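Superoxide dismutase [Mn] (Saccharomyces cerevisiae, PDB 3BFR) converts superoxide radicals into hydrogen peroxide and dioxygen with a single manganese ion per subunit, protecting mitochondria from oxidative damage. Local coordinates at residues A[37-42]-A[88-93]; A[171-176]-A[201-206]. All coordinates share one frame; numbering follows the deposited sequence.

Contact 1 (A[37-42]-A[88-93]); sequences KHHQTY and NHCLFW. With MN3 (manganese (III) ion), chain B.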
ATOM      1  N   LYS A  37     -12.232  21.774  12.916  1.00 15.06           N
ATOM      2  CA  LYS A  37     -12.321  20.388  13.391  1.00 15.23           C
ATOM      3  C   LYS A  37     -11.291  19.457  12.743  1.00 14.92           C
ATOM      4  O   LYS A  37     -10.476  18.855  13.442  1.00 15.14           O
ATOM      5  CB  LYS A  37     -13.740  19.821  13.219  1.00 15.47           C
ATOM      6  CG  LYS A  37     -14.867  20.721  13.729  1.00 16.55           C
ATOM      7  CD  LYS A  37     -14.871  20.818  15.247  1.00 19.04           C
ATOM      8  CE  LYS A  37     -15.914  21.821  15.737  1.00 20.69           C
ATOM      9  NZ  LYS A  37     -15.971  21.837  17.228  1.00 22.47           N
ATOM     10  N   HIS A  38     -11.334  19.344  11.417  1.00 14.46           N
ATOM     11  CA  HIS A  38     -10.456  18.427  10.683  1.00 14.37           C
ATOM     12  C   HIS A  38      -8.980  18.836  10.767  1.00 14.59           C
ATOM     13  O   HIS A  38      -8.136  18.035  11.178  1.00 14.36           O
ATOM     14  CB  HIS A  38     -10.919  18.274   9.222  1.00 14.17           C
ATOM     15  CG  HIS A  38     -12.261  17.621   9.084  1.00 13.91           C
ATOM     16  ND1 HIS A  38     -12.441  16.260   9.208  1.00 13.82           N
ATOM     17  CD2 HIS A  38     -13.491  18.143   8.863  1.00 14.29           C
ATOM     18  CE1 HIS A  38     -13.721  15.970   9.058  1.00 13.62           C
ATOM     19  NE2 HIS A  38     -14.381  17.095   8.851  1.00 14.12           N
ATOM     20  N   HIS A  39      -8.676  20.082  10.410  1.00 14.91           N
ATOM     21  CA  HIS A  39      -7.293  20.565  10.452  1.00 15.32           C
ATOM     22  C   HIS A  39      -6.729  20.539  11.877  1.00 15.67           C
ATOM     23  O   HIS A  39      -5.595  20.090  12.095  1.00 15.47           O
ATOM     24  CB  HIS A  39      -7.178  21.968   9.849  1.00 15.11           C
ATOM     25  CG  HIS A  39      -5.802  22.311   9.355  1.00 14.84           C
ATOM     26  ND1 HIS A  39      -4.710  21.489   9.544  1.00 15.25           N
ATOM     27  CD2 HIS A  39      -5.341  23.400   8.698  1.00 13.66           C
ATOM     28  CE1 HIS A  39      -3.639  22.053   9.014  1.00 13.91           C
ATOM     29  NE2 HIS A  39      -3.995  23.211   8.492  1.00 14.79           N
ATOM     30  N   GLN A  40      -7.531  20.998  12.840  1.00 16.25           N
ATOM     31  CA  GLN A  40      -7.134  21.008  14.251  1.00 16.85           C
ATOM     32  C   GLN A  40      -6.783  19.616  14.759  1.00 16.97           C
ATOM     33  O   GLN A  40      -5.817  19.447  15.497  1.00 17.19           O
ATOM     34  CB  GLN A  40      -8.233  21.623  15.129  1.00 16.94           C
ATOM     35  CG  GLN A  40      -7.859  21.740  16.609  1.00 17.47           C
ATOM     36  CD  GLN A  40      -6.748  22.752  16.842  1.00 18.09           C
ATOM     37  OE1 GLN A  40      -6.926  23.945  16.613  1.00 19.15           O
ATOM     38  NE2 GLN A  40      -5.598  22.276  17.295  1.00 19.14           N
ATOM     39  N   THR A  41      -7.569  18.622  14.356  1.00 17.39           N
ATOM     40  CA  THR A  41      -7.312  17.233  14.736  1.00 17.57           C
ATOM     41  C   THR A  41      -5.948  16.726  14.239  1.00 17.22           C
ATOM     42  O   THR A  41      -5.245  16.020  14.967  1.00 17.31           O
ATOM     43  CB  THR A  41      -8.472  16.308  14.291  1.00 17.70           C
ATOM     44  OG1 THR A  41      -9.686  16.764  14.904  1.00 18.89           O
ATOM     45  CG2 THR A  41      -8.222  14.864  14.701  1.00 18.42           C
ATOM     46  N   TYR A  42      -5.569  17.091  13.017  1.00 16.97           N
ATOM     47  CA  TYR A  42      -4.235  16.751  12.508  1.00 16.64           C
ATOM     48  C   TYR A  42      -3.139  17.504  13.269  1.00 16.85           C
ATOM     49  O   TYR A  42      -2.096  16.936  13.583  1.00 16.60           O
ATOM     50  CB  TYR A  42      -4.136  16.999  10.998  1.00 16.35           C
ATOM     51  CG  TYR A  42      -5.126  16.185  10.185  1.00 15.66           C
ATOM     52  CD1 TYR A  42      -5.161  14.788  10.282  1.00 14.98           C
ATOM     53  CD2 TYR A  42      -6.018  16.806   9.313  1.00 14.51           C
ATOM     54  CE1 TYR A  42      -6.066  14.037   9.545  1.00 14.82           C
ATOM     55  CE2 TYR A  42      -6.929  16.064   8.569  1.00 14.19           C
ATOM     56  CZ  TYR A  42      -6.948  14.682   8.689  1.00 15.15           C
ATOM     57  OH  TYR A  42      -7.847  13.946   7.948  1.00 15.54           O
ATOM     58  N   ASN A  88      -0.717  19.242   4.356  1.00 13.05           N
ATOM     59  CA  ASN A  88      -1.616  19.290   3.205  1.00 12.85           C
ATOM     60  C   ASN A  88      -2.666  20.380   3.311  1.00 12.46           C
ATOM     61  O   ASN A  88      -2.938  21.063   2.329  1.00 12.30           O
ATOM     62  CB  ASN A  88      -2.294  17.935   2.949  1.00 12.70           C
ATOM     63  CG  ASN A  88      -1.354  16.906   2.353  1.00 12.81           C
ATOM     64  OD1 ASN A  88      -0.308  17.243   1.795  1.00 13.07           O
ATOM     65  ND2 ASN A  88      -1.726  15.633   2.469  1.00 12.42           N
ATOM     66  N   HIS A  89      -3.255  20.544   4.497  1.00 12.34           N
ATOM     67  CA  HIS A  89      -4.296  21.559   4.675  1.00 12.08           C
ATOM     68  C   HIS A  89      -3.722  22.978   4.707  1.00 12.24           C
ATOM     69  O   HIS A  89      -4.369  23.917   4.245  1.00 11.88           O
ATOM     70  CB  HIS A  89      -5.163  21.270   5.903  1.00 12.23           C
ATOM     71  CG  HIS A  89      -6.053  20.079   5.729  1.00 12.33           C
ATOM     72  ND1 HIS A  89      -5.624  18.793   5.968  1.00 11.89           N
ATOM     73  CD2 HIS A  89      -7.335  19.977   5.305  1.00 12.10           C
ATOM     74  CE1 HIS A  89      -6.605  17.947   5.706  1.00 12.52           C
ATOM     75  NE2 HIS A  89      -7.654  18.640   5.304  1.00 13.41           N
ATOM     76  N   CYS A  90      -2.514  23.121   5.246  1.00 12.41           N
ATOM     77  CA  CYS A  90      -1.798  24.394   5.181  1.00 12.98           C
ATOM     78  C   CYS A  90      -1.603  24.816   3.731  1.00 12.86           C
ATOM     79  O   CYS A  90      -1.924  25.945   3.372  1.00 12.77           O
ATOM     80  CB  CYS A  90      -0.449  24.304   5.888  1.00 12.83           C
ATOM     81  SG  CYS A  90      -0.533  24.387   7.690  1.00 14.22           S
ATOM     82  N   LEU A  91      -1.089  23.898   2.909  1.00 13.14           N
ATOM     83  CA  LEU A  91      -0.955  24.121   1.465  1.00 13.40           C
ATOM     84  C   LEU A  91      -2.301  24.468   0.832  1.00 13.39           C
ATOM     85  O   LEU A  91      -2.395  25.400   0.027  1.00 13.11           O
ATOM     86  CB  LEU A  91      -0.357  22.886   0.772  1.00 13.65           C
ATOM     87  CG  LEU A  91       1.101  22.481   1.027  1.00 13.97           C
ATOM     88  CD1 LEU A  91       1.368  21.073   0.504  1.00 13.92           C
ATOM     89  CD2 LEU A  91       2.087  23.484   0.403  1.00 14.50           C
ATOM     90  N   PHE A  92      -3.340  23.722   1.223  1.00 13.22           N
ATOM     91  CA  PHE A  92      -4.696  23.891   0.699  1.00 13.25           C
ATOM     92  C   PHE A  92      -5.238  25.316   0.878  1.00 13.50           C
ATOM     93  O   PHE A  92      -5.626  25.944  -0.105  1.00 13.13           O
ATOM     94  CB  PHE A  92      -5.645  22.845   1.323  1.00 13.08           C
ATOM     95  CG  PHE A  92      -6.996  22.744   0.650  1.00 12.94           C
ATOM     96  CD1 PHE A  92      -7.099  22.503  -0.720  1.00 13.13           C
ATOM     97  CD2 PHE A  92      -8.167  22.852   1.399  1.00 12.15           C
ATOM     98  CE1 PHE A  92      -8.349  22.395  -1.341  1.00 11.49           C
ATOM     99  CE2 PHE A  92      -9.420  22.746   0.792  1.00 12.47           C
ATOM    100  CZ  PHE A  92      -9.513  22.518  -0.581  1.00 12.14           C
ATOM    101  N   TRP A  93      -5.255  25.825   2.116  1.00 14.20           N
ATOM    102  CA  TRP A  93      -5.772  27.183   2.380  1.00 14.77           C
ATOM    103  C   TRP A  93      -4.972  28.249   1.642  1.00 14.99           C
ATOM    104  O   TRP A  93      -5.537  29.220   1.135  1.00 15.33           O
ATOM    105  CB  TRP A  93      -5.778  27.528   3.878  1.00 14.85           C
ATOM    106  CG  TRP A  93      -6.346  26.477   4.777  1.00 14.85           C
ATOM    107  CD1 TRP A  93      -5.753  25.947   5.883  1.00 14.77           C
ATOM    108  CD2 TRP A  93      -7.618  25.828   4.651  1.00 14.66           C
ATOM    109  NE1 TRP A  93      -6.570  25.007   6.453  1.00 15.05           N
ATOM    110  CE2 TRP A  93      -7.723  24.913   5.721  1.00 14.78           C
ATOM    111  CE3 TRP A  93      -8.680  25.934   3.742  1.00 14.78           C
ATOM    112  CZ2 TRP A  93      -8.845  24.100   5.907  1.00 15.13           C
ATOM    113  CZ3 TRP A  93      -9.803  25.125   3.930  1.00 15.06           C
ATOM    114  CH2 TRP A  93      -9.870  24.217   5.003  1.00 14.77           C
TER
HETATM  115 MN   MN3 B 216      -9.341  17.781   4.291  1.00 13.00          MN
HETATM  116  O   HOH W   1      -8.306  15.939   3.854  1.00 12.57           O
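H39, next to H38, whose NE2 is hydrogen-bonded to Y183 OH of a second subunit, lays its imidazole across the CB of H89 where helices 28-62 and 66-94 run roughly antiparallel, their local axes 10.7 Å apart at an angle of 139°. The methylene of H89 sits almost straight above the centre of the H39 ring, a CH-pi contact over one face in which, as modelled, H39 NE2 is the nearest ring atom to H89 CB at 3.4 Å. Setting CG of H39 anti to the backbone N (chi1 -157°) carries the ring toward helix 66-94, over H89 CB. C90 SG meets the same ring in its plane, 3.7 Å from the atom modelled as H39 NE2. The rims of H39 and W93 face each other; H39 CD2 is modelled 3.0 Å from W93 NE1, so short for a carbon-nitrogen pair that the assignment of nitrogens and carbons in the imidazole is doubtful. One turn on, Y42 brings CE2 to 3.4 Å from H89 CE1; the two planes lie within 23° of parallel but are slid apart, barely overlapping. H89 is gripped at both nitrogens: ND1 donates to the carbonyl of G85, which fixes the ring's rotation, and NE2 binds the manganese at 2.1 Å. H34, D176, H180 and a water complete the five ligands. This aromatic cluster of H39, Y42, H89 and W93 belongs to the alpha-hairpin of iron/manganese superoxide dismutases, with Y42 in the place of the family's second-sphere tyrosine beside the metal.

Contact 2 (A[171-176]-A[201-206]); sequences PLVAID and VNWKEA. With MN3 (manganese (III) ion), chain B.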
ATOM      1  N   PRO A 171       4.993  20.923  -4.289  1.00 13.70           N
ATOM      2  CA  PRO A 171       3.557  21.152  -4.467  1.00 13.64           C
ATOM      3  C   PRO A 171       3.262  22.591  -4.898  1.00 13.31           C
ATOM      4  O   PRO A 171       3.743  23.537  -4.275  1.00 13.50           O
ATOM      5  CB  PRO A 171       2.966  20.858  -3.081  1.00 13.77           C
ATOM      6  CG  PRO A 171       4.097  21.023  -2.122  1.00 13.77           C
ATOM      7  CD  PRO A 171       5.372  20.762  -2.873  1.00 13.76           C
ATOM      8  N   LEU A 172       2.498  22.739  -5.972  1.00 12.95           N
ATOM      9  CA  LEU A 172       2.129  24.060  -6.483  1.00 12.91           C
ATOM     10  C   LEU A 172       0.666  24.345  -6.187  1.00 12.87           C
ATOM     11  O   LEU A 172       0.327  25.437  -5.733  1.00 13.23           O
ATOM     12  CB  LEU A 172       2.401  24.173  -7.988  1.00 12.36           C
ATOM     13  CG  LEU A 172       3.758  23.701  -8.529  1.00 11.81           C
ATOM     14  CD1 LEU A 172       3.784  23.850 -10.041  1.00 10.92           C
ATOM     15  CD2 LEU A 172       4.914  24.462  -7.902  1.00 11.40           C
ATOM     16  N   VAL A 173      -0.192  23.364  -6.469  1.00 12.65           N
ATOM     17  CA  VAL A 173      -1.611  23.426  -6.115  1.00 12.56           C
ATOM     18  C   VAL A 173      -2.035  22.099  -5.482  1.00 12.79           C
ATOM     19  O   VAL A 173      -1.893  21.036  -6.099  1.00 12.35           O
ATOM     20  CB  VAL A 173      -2.532  23.701  -7.332  1.00 12.91           C
ATOM     21  CG1 VAL A 173      -3.998  23.738  -6.892  1.00 12.32           C
ATOM     22  CG2 VAL A 173      -2.160  25.004  -8.044  1.00 13.05           C
ATOM     23  N   ALA A 174      -2.539  22.181  -4.252  1.00 12.47           N
ATOM     24  CA  ALA A 174      -3.125  21.042  -3.548  1.00 12.60           C
ATOM     25  C   ALA A 174      -4.648  21.121  -3.601  1.00 12.36           C
ATOM     26  O   ALA A 174      -5.229  22.182  -3.326  1.00 12.47           O
ATOM     27  CB  ALA A 174      -2.639  21.005  -2.091  1.00 12.58           C
ATOM     28  N   ILE A 175      -5.285  20.013  -3.980  1.00 11.77           N
ATOM     29  CA  ILE A 175      -6.747  19.921  -3.999  1.00 11.25           C
ATOM     30  C   ILE A 175      -7.199  18.730  -3.165  1.00 11.45           C
ATOM     31  O   ILE A 175      -6.831  17.584  -3.447  1.00 10.77           O
ATOM     32  CB  ILE A 175      -7.345  19.785  -5.433  1.00 11.25           C
ATOM     33  CG1 ILE A 175      -6.810  20.874  -6.388  1.00 11.54           C
ATOM     34  CG2 ILE A 175      -8.879  19.774  -5.375  1.00 10.32           C
ATOM     35  CD1 ILE A 175      -7.328  22.292  -6.119  1.00 11.27           C
ATOM     36  N   ASP A 176      -8.002  19.024  -2.143  1.00 11.16           N
ATOM     37  CA  ASP A 176      -8.503  18.019  -1.210  1.00 11.24           C
ATOM     38  C   ASP A 176      -9.637  17.226  -1.846  1.00 10.80           C
ATOM     39  O   ASP A 176     -10.621  17.810  -2.293  1.00 10.97           O
ATOM     40  CB  ASP A 176      -8.988  18.715   0.071  1.00 10.98           C
ATOM     41  CG  ASP A 176      -9.125  17.768   1.245  1.00 11.62           C
ATOM     42  OD1 ASP A 176      -9.411  18.266   2.360  1.00 12.42           O
ATOM     43  OD2 ASP A 176      -8.950  16.539   1.074  1.00 10.94           O
ATOM     44  N   VAL A 201      -9.126  28.993  -6.885  1.00 15.39           N
ATOM     45  CA  VAL A 201      -7.734  28.565  -6.759  1.00 15.25           C
ATOM     46  C   VAL A 201      -6.822  29.788  -6.847  1.00 15.33           C
ATOM     47  O   VAL A 201      -7.003  30.643  -7.715  1.00 15.79           O
ATOM     48  CB  VAL A 201      -7.373  27.470  -7.807  1.00 15.10           C
ATOM     49  CG1 VAL A 201      -5.853  27.304  -7.956  1.00 14.65           C
ATOM     50  CG2 VAL A 201      -8.015  26.147  -7.411  1.00 14.57           C
ATOM     51  N   ASN A 202      -5.873  29.887  -5.922  1.00 15.49           N
ATOM     52  CA  ASN A 202      -4.920  30.992  -5.936  1.00 15.68           C
ATOM     53  C   ASN A 202      -3.704  30.659  -6.798  1.00 15.24           C
ATOM     54  O   ASN A 202      -2.711  30.131  -6.308  1.00 14.98           O
ATOM     55  CB  ASN A 202      -4.502  31.394  -4.510  1.00 15.63           C
ATOM     56  CG  ASN A 202      -3.683  32.682  -4.483  1.00 16.16           C
ATOM     57  OD1 ASN A 202      -3.262  33.185  -5.525  1.00 16.07           O
ATOM     58  ND2 ASN A 202      -3.456  33.217  -3.287  1.00 15.69           N
ATOM     59  N   TRP A 203      -3.796  30.981  -8.085  1.00 15.26           N
ATOM     60  CA  TRP A 203      -2.720  30.699  -9.035  1.00 15.68           C
ATOM     61  C   TRP A 203      -1.504  31.620  -8.870  1.00 15.84           C
ATOM     62  O   TRP A 203      -0.420  31.312  -9.371  1.00 15.62           O
ATOM     63  CB  TRP A 203      -3.241  30.758 -10.473  1.00 15.61           C
ATOM     64  CG  TRP A 203      -4.056  29.571 -10.893  1.00 15.57           C
ATOM     65  CD1 TRP A 203      -5.406  29.525 -11.056  1.00 15.49           C
ATOM     66  CD2 TRP A 203      -3.565  28.265 -11.245  1.00 15.71           C
ATOM     67  NE1 TRP A 203      -5.795  28.275 -11.473  1.00 15.76           N
ATOM     68  CE2 TRP A 203      -4.686  27.480 -11.595  1.00 15.80           C
ATOM     69  CE3 TRP A 203      -2.288  27.682 -11.288  1.00 15.08           C
ATOM     70  CZ2 TRP A 203      -4.573  26.138 -11.984  1.00 15.72           C
ATOM     71  CZ3 TRP A 203      -2.175  26.346 -11.680  1.00 15.58           C
ATOM     72  CH2 TRP A 203      -3.313  25.591 -12.020  1.00 15.56           C
ATOM     73  N   LYS A 204      -1.683  32.739  -8.161  1.00 16.30           N
ATOM     74  CA  LYS A 204      -0.566  33.629  -7.821  1.00 16.72           C
ATOM     75  C   LYS A 204       0.359  32.926  -6.845  1.00 16.49           C
ATOM     76  O   LYS A 204       1.587  33.010  -6.963  1.00 16.23           O
ATOM     77  CB  LYS A 204      -1.054  34.929  -7.176  1.00 17.25           C
ATOM     78  CG  LYS A 204      -2.213  35.620  -7.865  1.00 19.22           C
ATOM     79  CD  LYS A 204      -2.569  36.877  -7.079  1.00 23.21           C
ATOM     80  CE  LYS A 204      -3.712  37.649  -7.705  1.00 24.38           C
ATOM     81  NZ  LYS A 204      -4.046  38.844  -6.864  1.00 26.01           N
ATOM     82  N   GLU A 205      -0.246  32.247  -5.868  1.00 15.95           N
ATOM     83  CA  GLU A 205       0.495  31.462  -4.897  1.00 15.86           C
ATOM     84  C   GLU A 205       1.199  30.288  -5.583  1.00 15.49           C
ATOM     85  O   GLU A 205       2.344  29.974  -5.262  1.00 15.68           O
ATOM     86  CB  GLU A 205      -0.426  30.981  -3.765  1.00 15.67           C
ATOM     87  CG  GLU A 205       0.213  30.000  -2.771  1.00 16.48           C
ATOM     88  CD  GLU A 205       1.417  30.567  -2.027  1.00 17.18           C
ATOM     89  OE1 GLU A 205       1.571  31.803  -1.940  1.00 18.97           O
ATOM     90  OE2 GLU A 205       2.220  29.771  -1.514  1.00 17.56           O
ATOM     91  N   ALA A 206       0.508  29.662  -6.533  1.00 15.39           N
ATOM     92  CA  ALA A 206       1.071  28.560  -7.319  1.00 15.20           C
ATOM     93  C   ALA A 206       2.294  29.016  -8.121  1.00 15.04           C
ATOM     94  O   ALA A 206       3.302  28.309  -8.187  1.00 14.91           O
ATOM     95  CB  ALA A 206       0.010  27.981  -8.238  1.00 14.88           C
TER
HETATM   96 MN   MN3 B 216      -9.341  17.781   4.291  1.00 13.00          MN
HETATM   97  O   HOH W   1      -8.306  15.939   3.854  1.00 12.57           O
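L172 and A206 bring the backbones together, their CA atoms 4.7 Å apart, where strand 169-176, cornering at L172, meets the first turn of helix 203-212; L172 O takes a CA-H...O contact from A206 CA at 3.6 Å and a hydrogen bond from R209 NH1, later on the same helix. L172 and V173 face I144 in a classic beta bulge, and V173 divides its two methyls between V201, just before the helix, and W203 and A206 on it. With CG1 anti to the backbone N (chi1 179°), V173 meets V201 tip to tip, CG1 to CG1 at 4.2 Å. Its CG2 packs 3.7 Å from A206 CB and lies over a face of the W203 six-membered ring, a CH-pi contact 26° off the normal. I175 CD1 touches V201 CG2 at 4.1 Å. N202 is the N-cap, its OD1 accepting from E205 N at 3.2 Å, above the carbonyl plane, and weakly from K204 N. D176 OD1 binds manganese at 2.0 Å; the metal-bound water donates to its OD2. Packing of a helix start against an outer strand of the three-stranded antiparallel sheet, a strand ending in a metal-binding aspartate, belongs to the alpha/beta C-terminal domain of this family.

In the fold
Both contacts are buried, yet they hold different elements: contact 1 joins two long helices of the alpha-hairpin domain, and contact 2 joins a strand to a helix in the C-terminal domain. They follow one another along the chain, their centres about 15 Å apart, and meet at the metal, to which H89 comes from the first and D176 from the second. F92 and L91 of helix 66-94 also pack on strand 169-176, so the helical hairpin also packs directly on the sheet. Chemistry follows place: rings crowd beside the ion and a subunit interface in contact 1, whereas aliphatic groups dominate contact 2, whose segments touch no other chain.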